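Local coordinates for tetratricopeptide repeat domain protein (Salinibacter ruber, PDB 3MA5) that is of unknown function but, as a tetratricopeptide repeat domain cut from a longer protein, probably serves as a helical scaffold for protein-protein contacts, at residues 25-30 with 45-50; 9-14 with 31-36. One frame throughout, in Å; residues are numbered along the deposited sequence.

Interaction 1: 25-30 with 45-50; sequences RALALF and YHLGKL
F30 reaches across to H46 with the far end of its ring, where CZ of F30 lies 3.4 Å from CB of H46. The two ring planes are only 20° apart but slid past each other, with centroids 6.0 Å apart, so they barely overlap and the methylene of H46 makes most of the contact. F30 carries its CG anti to its own carbonyl carbon (chi1 -80°); this leads the ring over toward 45-50, where L47 N stands over one face and L50 CD2 comes to the rim, near the ring plane, 4.2 Å from CD2 of F30. Behind the ring, CB of F30 rests 3.7 Å from CD1 of L47. One turn earlier, L27 meets two leucines at an oblique angle: its CB is 3.5 Å from CD2 of L50, and its CD1 is 4.0 Å from CD1 of L47. CD2 of L50 sits among A26, L27 and F30, with CB of A26 4.3 Å from it. The axes of the segments 25-30 and 45-50 approach to 10.0 Å, their directions 132° apart, joining one predicted TPR repeat to the next, and L47 also touches T63 of helix 57-74. If the F30 ring were cut back to an alanine, a gap beside H46 CB and L50 CD2 would probably open. With carbon-to-carbon packing and no polar pair joining the segments, this interface depends on burial and complementary shape.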
loop_
_atom_site.group_PDB
_atom_site.type_symbol
_atom_site.label_atom_id
_atom_site.label_comp_id
_atom_site.label_asym_id
_atom_site.label_seq_id
_atom_site.Cartn_x
_atom_site.Cartn_y
_atom_site.Cartn_z
ATOM N N ARG A 25 12.714 5.398 -2.085
ATOM C CA ARG A 25 13.168 4.008 -2.033
ATOM C C ARG A 25 12.022 3.119 -1.574
ATOM O O ARG A 25 11.795 2.049 -2.136
ATOM C CB ARG A 25 14.356 3.873 -1.082
ATOM C CG ARG A 25 14.964 2.486 -1.032
ATOM C CD ARG A 25 15.150 1.873 -2.420
ATOM N NE ARG A 25 15.779 0.555 -2.312
ATOM C CZ ARG A 25 15.843 -0.340 -3.293
ATOM N NH1 ARG A 25 15.316 -0.080 -4.485
ATOM N NH2 ARG A 25 16.434 -1.509 -3.073
ATOM N N ALA A 26 11.304 3.566 -0.548
ATOM C CA ALA A 26 10.161 2.819 -0.057
ATOM C C ALA A 26 9.201 2.591 -1.230
ATOM O O ALA A 26 8.751 1.465 -1.456
ATOM C CB ALA A 26 9.461 3.592 1.043
ATOM N N LEU A 27 8.901 3.649 -1.988
ATOM C CA LEU A 27 7.983 3.530 -3.121
ATOM C C LEU A 27 8.445 2.564 -4.208
ATOM O O LEU A 27 7.645 1.796 -4.729
ATOM C CB LEU A 27 7.698 4.896 -3.744
ATOM C CG LEU A 27 6.891 4.792 -5.045
ATOM C CD1 LEU A 27 5.540 5.479 -4.931
ATOM C CD2 LEU A 27 7.698 5.396 -6.150
ATOM N N ALA A 28 9.726 2.608 -4.555
ATOM C CA ALA A 28 10.279 1.707 -5.559
ATOM C C ALA A 28 9.908 0.281 -5.165
ATOM O O ALA A 28 9.178 -0.408 -5.873
ATOM C CB ALA A 28 11.798 1.854 -5.611
ATOM N N LEU A 29 10.411 -0.149 -4.016
ATOM C CA LEU A 29 10.142 -1.481 -3.496
ATOM C C LEU A 29 8.646 -1.822 -3.487
ATOM O O LEU A 29 8.242 -2.878 -3.975
ATOM C CB LEU A 29 10.704 -1.607 -2.071
ATOM C CG LEU A 29 12.227 -1.627 -1.900
ATOM C CD1 LEU A 29 12.572 -1.483 -0.430
ATOM C CD2 LEU A 29 12.802 -2.915 -2.460
ATOM N N PHE A 30 7.825 -0.929 -2.936
ATOM C CA PHE A 30 6.387 -1.175 -2.868
ATOM C C PHE A 30 5.744 -1.486 -4.219
ATOM O O PHE A 30 4.991 -2.452 -4.339
ATOM C CB PHE A 30 5.658 0.016 -2.220
ATOM C CG PHE A 30 5.724 0.027 -0.722
ATOM C CD1 PHE A 30 5.617 -1.158 0.010
ATOM C CD2 PHE A 30 5.872 1.223 -0.030
ATOM C CE1 PHE A 30 5.659 -1.149 1.409
ATOM C CE2 PHE A 30 5.916 1.243 1.371
ATOM C CZ PHE A 30 5.808 0.056 2.085
ATOM N N TYR A 45 -1.669 -0.885 1.557
ATOM C CA TYR A 45 -1.970 0.238 2.432
ATOM C C TYR A 45 -0.857 1.292 2.487
ATOM O O TYR A 45 -1.118 2.490 2.447
ATOM C CB TYR A 45 -2.300 -0.275 3.836
ATOM C CG TYR A 45 -2.427 0.805 4.865
ATOM C CD1 TYR A 45 -1.300 1.313 5.510
ATOM C CD2 TYR A 45 -3.663 1.373 5.148
ATOM C CE1 TYR A 45 -1.407 2.379 6.417
ATOM C CE2 TYR A 45 -3.781 2.439 6.055
ATOM C CZ TYR A 45 -2.648 2.938 6.683
ATOM O OH TYR A 45 -2.740 3.992 7.566
ATOM N N HIS A 46 0.383 0.850 2.578
ATOM C CA HIS A 46 1.478 1.783 2.630
ATOM C C HIS A 46 1.747 2.444 1.289
ATOM O O HIS A 46 2.198 3.583 1.256
ATOM C CB HIS A 46 2.744 1.087 3.142
ATOM C CG HIS A 46 2.607 0.556 4.534
ATOM N ND1 HIS A 46 2.263 1.350 5.601
ATOM C CD2 HIS A 46 2.684 -0.712 5.018
ATOM C CE1 HIS A 46 2.118 0.604 6.680
ATOM N NE2 HIS A 46 2.369 -0.652 6.348
ATOM N N LEU A 47 1.474 1.749 0.184
ATOM C CA LEU A 47 1.717 2.312 -1.136
ATOM C C LEU A 47 0.759 3.444 -1.391
ATOM O O LEU A 47 1.147 4.494 -1.883
ATOM C CB LEU A 47 1.535 1.258 -2.217
ATOM C CG LEU A 47 1.879 1.715 -3.637
ATOM C CD1 LEU A 47 3.200 2.459 -3.619
ATOM C CD2 LEU A 47 1.948 0.510 -4.568
ATOM N N GLY A 48 -0.499 3.221 -1.045
ATOM C CA GLY A 48 -1.515 4.224 -1.259
ATOM C C GLY A 48 -1.310 5.419 -0.362
ATOM O O GLY A 48 -1.548 6.554 -0.763
ATOM N N LYS A 49 -0.870 5.171 0.861
ATOM C CA LYS A 49 -0.649 6.257 1.801
ATOM C C LYS A 49 0.539 7.067 1.308
ATOM O O LYS A 49 0.673 8.242 1.624
ATOM C CB LYS A 49 -0.399 5.693 3.203
ATOM C CG LYS A 49 -1.661 5.318 3.959
ATOM C CD LYS A 49 -2.239 6.538 4.679
ATOM C CE LYS A 49 -3.714 6.383 5.025
ATOM N NZ LYS A 49 -4.193 7.533 5.843
ATOM N N LEU A 50 1.386 6.433 0.505
ATOM C CA LEU A 50 2.564 7.083 -0.039
ATOM C C LEU A 50 2.191 7.881 -1.258
ATOM O O LEU A 50 2.718 8.977 -1.486
ATOM C CB LEU A 50 3.605 6.048 -0.429
ATOM C CG LEU A 50 5.049 6.513 -0.628
ATOM C CD1 LEU A 50 5.498 7.338 0.578
ATOM C CD2 LEU A 50 5.951 5.305 -0.791
#

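Interaction 2: 9-14 with 31-36; sequences TRYALA and EELVET
R10 lays one face of its guanidinium over L33, whose CD2 stands 3.5 Å above the plane, offset toward the rim. The two side chains slide past each other in opposite directions, and a bend in the arginine chain at chi2 and chi3 turns the flat group over this methyl. Its edge is left to polar partners. NH2 of R10 donates to OG1 of T36 at 2.9 Å, with the oxygen close to the guanidinium plane; the N-H...O angle of 137° makes this a distinctly bent bond. NE of R10 forms a rather long salt bridge with OE1 of E32 at 3.6 Å, the oxygen again lying in the guanidinium plane while the carboxylate plane is turned 51° from it. The other methyl of L33, CD1, meets Y11 at its backbone and CB: it lies 3.8 Å from CA of Y11 and 4.0 Å from CB of Y11, near the plane of the tyrosine ring but at its edge. The axes of the segments 9-14 and 31-36 run nearly antiparallel, at 156° and 10.6 Å, as expected of the helical hairpin of a TPR repeat, here the one predicted to span 7-40. Beyond the pair, R10 NH1 has a long, weak ion pair with D37, and L33 also touches T43 of helix 42-53. The chemistry is layered: L33 covers one face of the guanidinium with a methyl, while a hydroxyl and a carboxylate at its edge probably limit its rotation and offset its charge near the surface.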
loop_
_atom_site.group_PDB
_atom_site.type_symbol
_atom_site.label_atom_id
_atom_site.label_comp_id
_atom_site.label_asym_id
_atom_site.label_seq_id
_atom_site.Cartn_x
_atom_site.Cartn_y
_atom_site.Cartn_z
ATOM N N THR A 9 10.689 -9.908 3.542
ATOM C CA THR A 9 11.984 -9.264 3.691
ATOM C C THR A 9 11.981 -7.856 3.096
ATOM O O THR A 9 12.212 -6.884 3.818
ATOM C CB THR A 9 13.115 -10.134 3.082
ATOM O OG1 THR A 9 13.305 -11.300 3.899
ATOM C CG2 THR A 9 14.425 -9.362 3.006
ATOM N N ARG A 10 11.701 -7.731 1.800
ATOM C CA ARG A 10 11.682 -6.405 1.187
ATOM C C ARG A 10 10.516 -5.549 1.661
ATOM O O ARG A 10 10.611 -4.327 1.681
ATOM C CB ARG A 10 11.710 -6.482 -0.350
ATOM C CG ARG A 10 11.160 -7.738 -0.971
ATOM C CD ARG A 10 11.962 -8.066 -2.216
ATOM N NE ARG A 10 11.206 -7.831 -3.435
ATOM C CZ ARG A 10 10.206 -8.597 -3.844
ATOM N NH1 ARG A 10 9.844 -9.655 -3.124
ATOM N NH2 ARG A 10 9.565 -8.308 -4.969
ATOM N N TYR A 11 9.409 -6.171 2.035
ATOM C CA TYR A 11 8.300 -5.387 2.561
ATOM C C TYR A 11 8.833 -4.631 3.805
ATOM O O TYR A 11 8.786 -3.400 3.871
ATOM C CB TYR A 11 7.141 -6.302 2.960
ATOM C CG TYR A 11 6.089 -5.613 3.791
ATOM C CD1 TYR A 11 4.989 -4.998 3.195
ATOM C CD2 TYR A 11 6.210 -5.549 5.173
ATOM C CE1 TYR A 11 4.028 -4.345 3.958
ATOM C CE2 TYR A 11 5.261 -4.892 5.948
ATOM C CZ TYR A 11 4.171 -4.291 5.332
ATOM O OH TYR A 11 3.221 -3.649 6.085
ATOM N N ALA A 12 9.342 -5.383 4.781
ATOM C CA ALA A 12 9.888 -4.795 6.001
ATOM C C ALA A 12 10.995 -3.815 5.617
ATOM O O ALA A 12 11.144 -2.755 6.229
ATOM C CB ALA A 12 10.437 -5.894 6.924
ATOM N N LEU A 13 11.767 -4.185 4.605
ATOM C CA LEU A 13 12.842 -3.345 4.099
ATOM C C LEU A 13 12.224 -1.987 3.769
ATOM O O LEU A 13 12.553 -0.969 4.384
ATOM C CB LEU A 13 13.407 -3.970 2.824
ATOM C CG LEU A 13 14.740 -3.557 2.201
ATOM C CD1 LEU A 13 15.188 -2.209 2.712
ATOM C CD2 LEU A 13 15.760 -4.626 2.533
ATOM N N ALA A 14 11.316 -1.998 2.796
ATOM C CA ALA A 14 10.600 -0.810 2.341
ATOM C C ALA A 14 10.053 -0.016 3.508
ATOM O O ALA A 14 9.959 1.203 3.456
ATOM C CB ALA A 14 9.456 -1.219 1.445
ATOM N N GLU A 31 6.039 -0.664 -5.223
ATOM C CA GLU A 31 5.466 -0.833 -6.557
ATOM C C GLU A 31 5.870 -2.156 -7.160
ATOM O O GLU A 31 5.063 -2.830 -7.808
ATOM C CB GLU A 31 5.911 0.304 -7.480
ATOM C CG GLU A 31 4.828 1.331 -7.762
ATOM C CD GLU A 31 5.404 2.657 -8.234
ATOM O OE1 GLU A 31 6.399 2.620 -8.984
ATOM O OE2 GLU A 31 4.868 3.729 -7.864
ATOM N N GLU A 32 7.132 -2.506 -6.940
ATOM C CA GLU A 32 7.731 -3.743 -7.425
ATOM C C GLU A 32 6.990 -4.936 -6.804
ATOM O O GLU A 32 6.517 -5.840 -7.498
ATOM C CB GLU A 32 9.188 -3.717 -7.003
ATOM C CG GLU A 32 10.036 -4.876 -7.397
ATOM C CD GLU A 32 11.356 -4.821 -6.647
ATOM O OE1 GLU A 32 11.298 -4.858 -5.388
ATOM O OE2 GLU A 32 12.434 -4.725 -7.293
ATOM N N LEU A 33 6.886 -4.903 -5.480
ATOM C CA LEU A 33 6.194 -5.919 -4.701
ATOM C C LEU A 33 4.789 -6.125 -5.179
ATOM O O LEU A 33 4.302 -7.236 -5.226
ATOM C CB LEU A 33 6.089 -5.485 -3.256
ATOM C CG LEU A 33 7.069 -6.026 -2.244
ATOM C CD1 LEU A 33 6.739 -5.395 -0.914
ATOM C CD2 LEU A 33 6.967 -7.533 -2.178
ATOM N N VAL A 34 4.115 -5.034 -5.491
ATOM C CA VAL A 34 2.744 -5.127 -5.935
ATOM C C VAL A 34 2.572 -5.867 -7.263
ATOM O O VAL A 34 1.516 -6.447 -7.521
ATOM C CB VAL A 34 2.107 -3.731 -5.985
ATOM C CG1 VAL A 34 0.920 -3.714 -6.911
ATOM C CG2 VAL A 34 1.637 -3.362 -4.589
ATOM N N GLU A 35 3.603 -5.873 -8.101
ATOM C CA GLU A 35 3.491 -6.568 -9.372
ATOM C C GLU A 35 4.137 -7.950 -9.342
ATOM O O GLU A 35 3.699 -8.851 -10.059
ATOM C CB GLU A 35 4.047 -5.700 -10.515
ATOM C CG GLU A 35 5.398 -5.067 -10.272
ATOM C CD GLU A 35 5.666 -3.874 -11.202
ATOM O OE1 GLU A 35 4.744 -3.493 -11.967
ATOM O OE2 GLU A 35 6.797 -3.315 -11.159
ATOM N N THR A 36 5.160 -8.133 -8.509
ATOM C CA THR A 36 5.805 -9.436 -8.403
ATOM C C THR A 36 4.950 -10.366 -7.552
ATOM O O THR A 36 4.656 -11.482 -7.948
ATOM C CB THR A 36 7.226 -9.340 -7.789
ATOM O OG1 THR A 36 7.177 -8.698 -6.511
ATOM C CG2 THR A 36 8.143 -8.565 -8.716
#

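How the interactions relate
From the N terminus the chain passes 9-14, then 25-30, 31-36 and finally 45-50, so the two contacts cross: interaction 2 closes a loop of 16 residues that contains 25-30, and interaction 1 closes one of 14 residues that contains 31-36. Both draw on helix 23-36, its earlier half in interaction 1 and its later half in interaction 2, so helix 23-36 packs against both helix 7-19 and helix 42-53, which also touch each other. Interaction 2 ties the helix pair within the first predicted repeat, interaction 1 the first repeat to the second. Their centres are about 8 Å apart, and they touch directly, CE1 of F30 lying 3.8 Å from CB of A14.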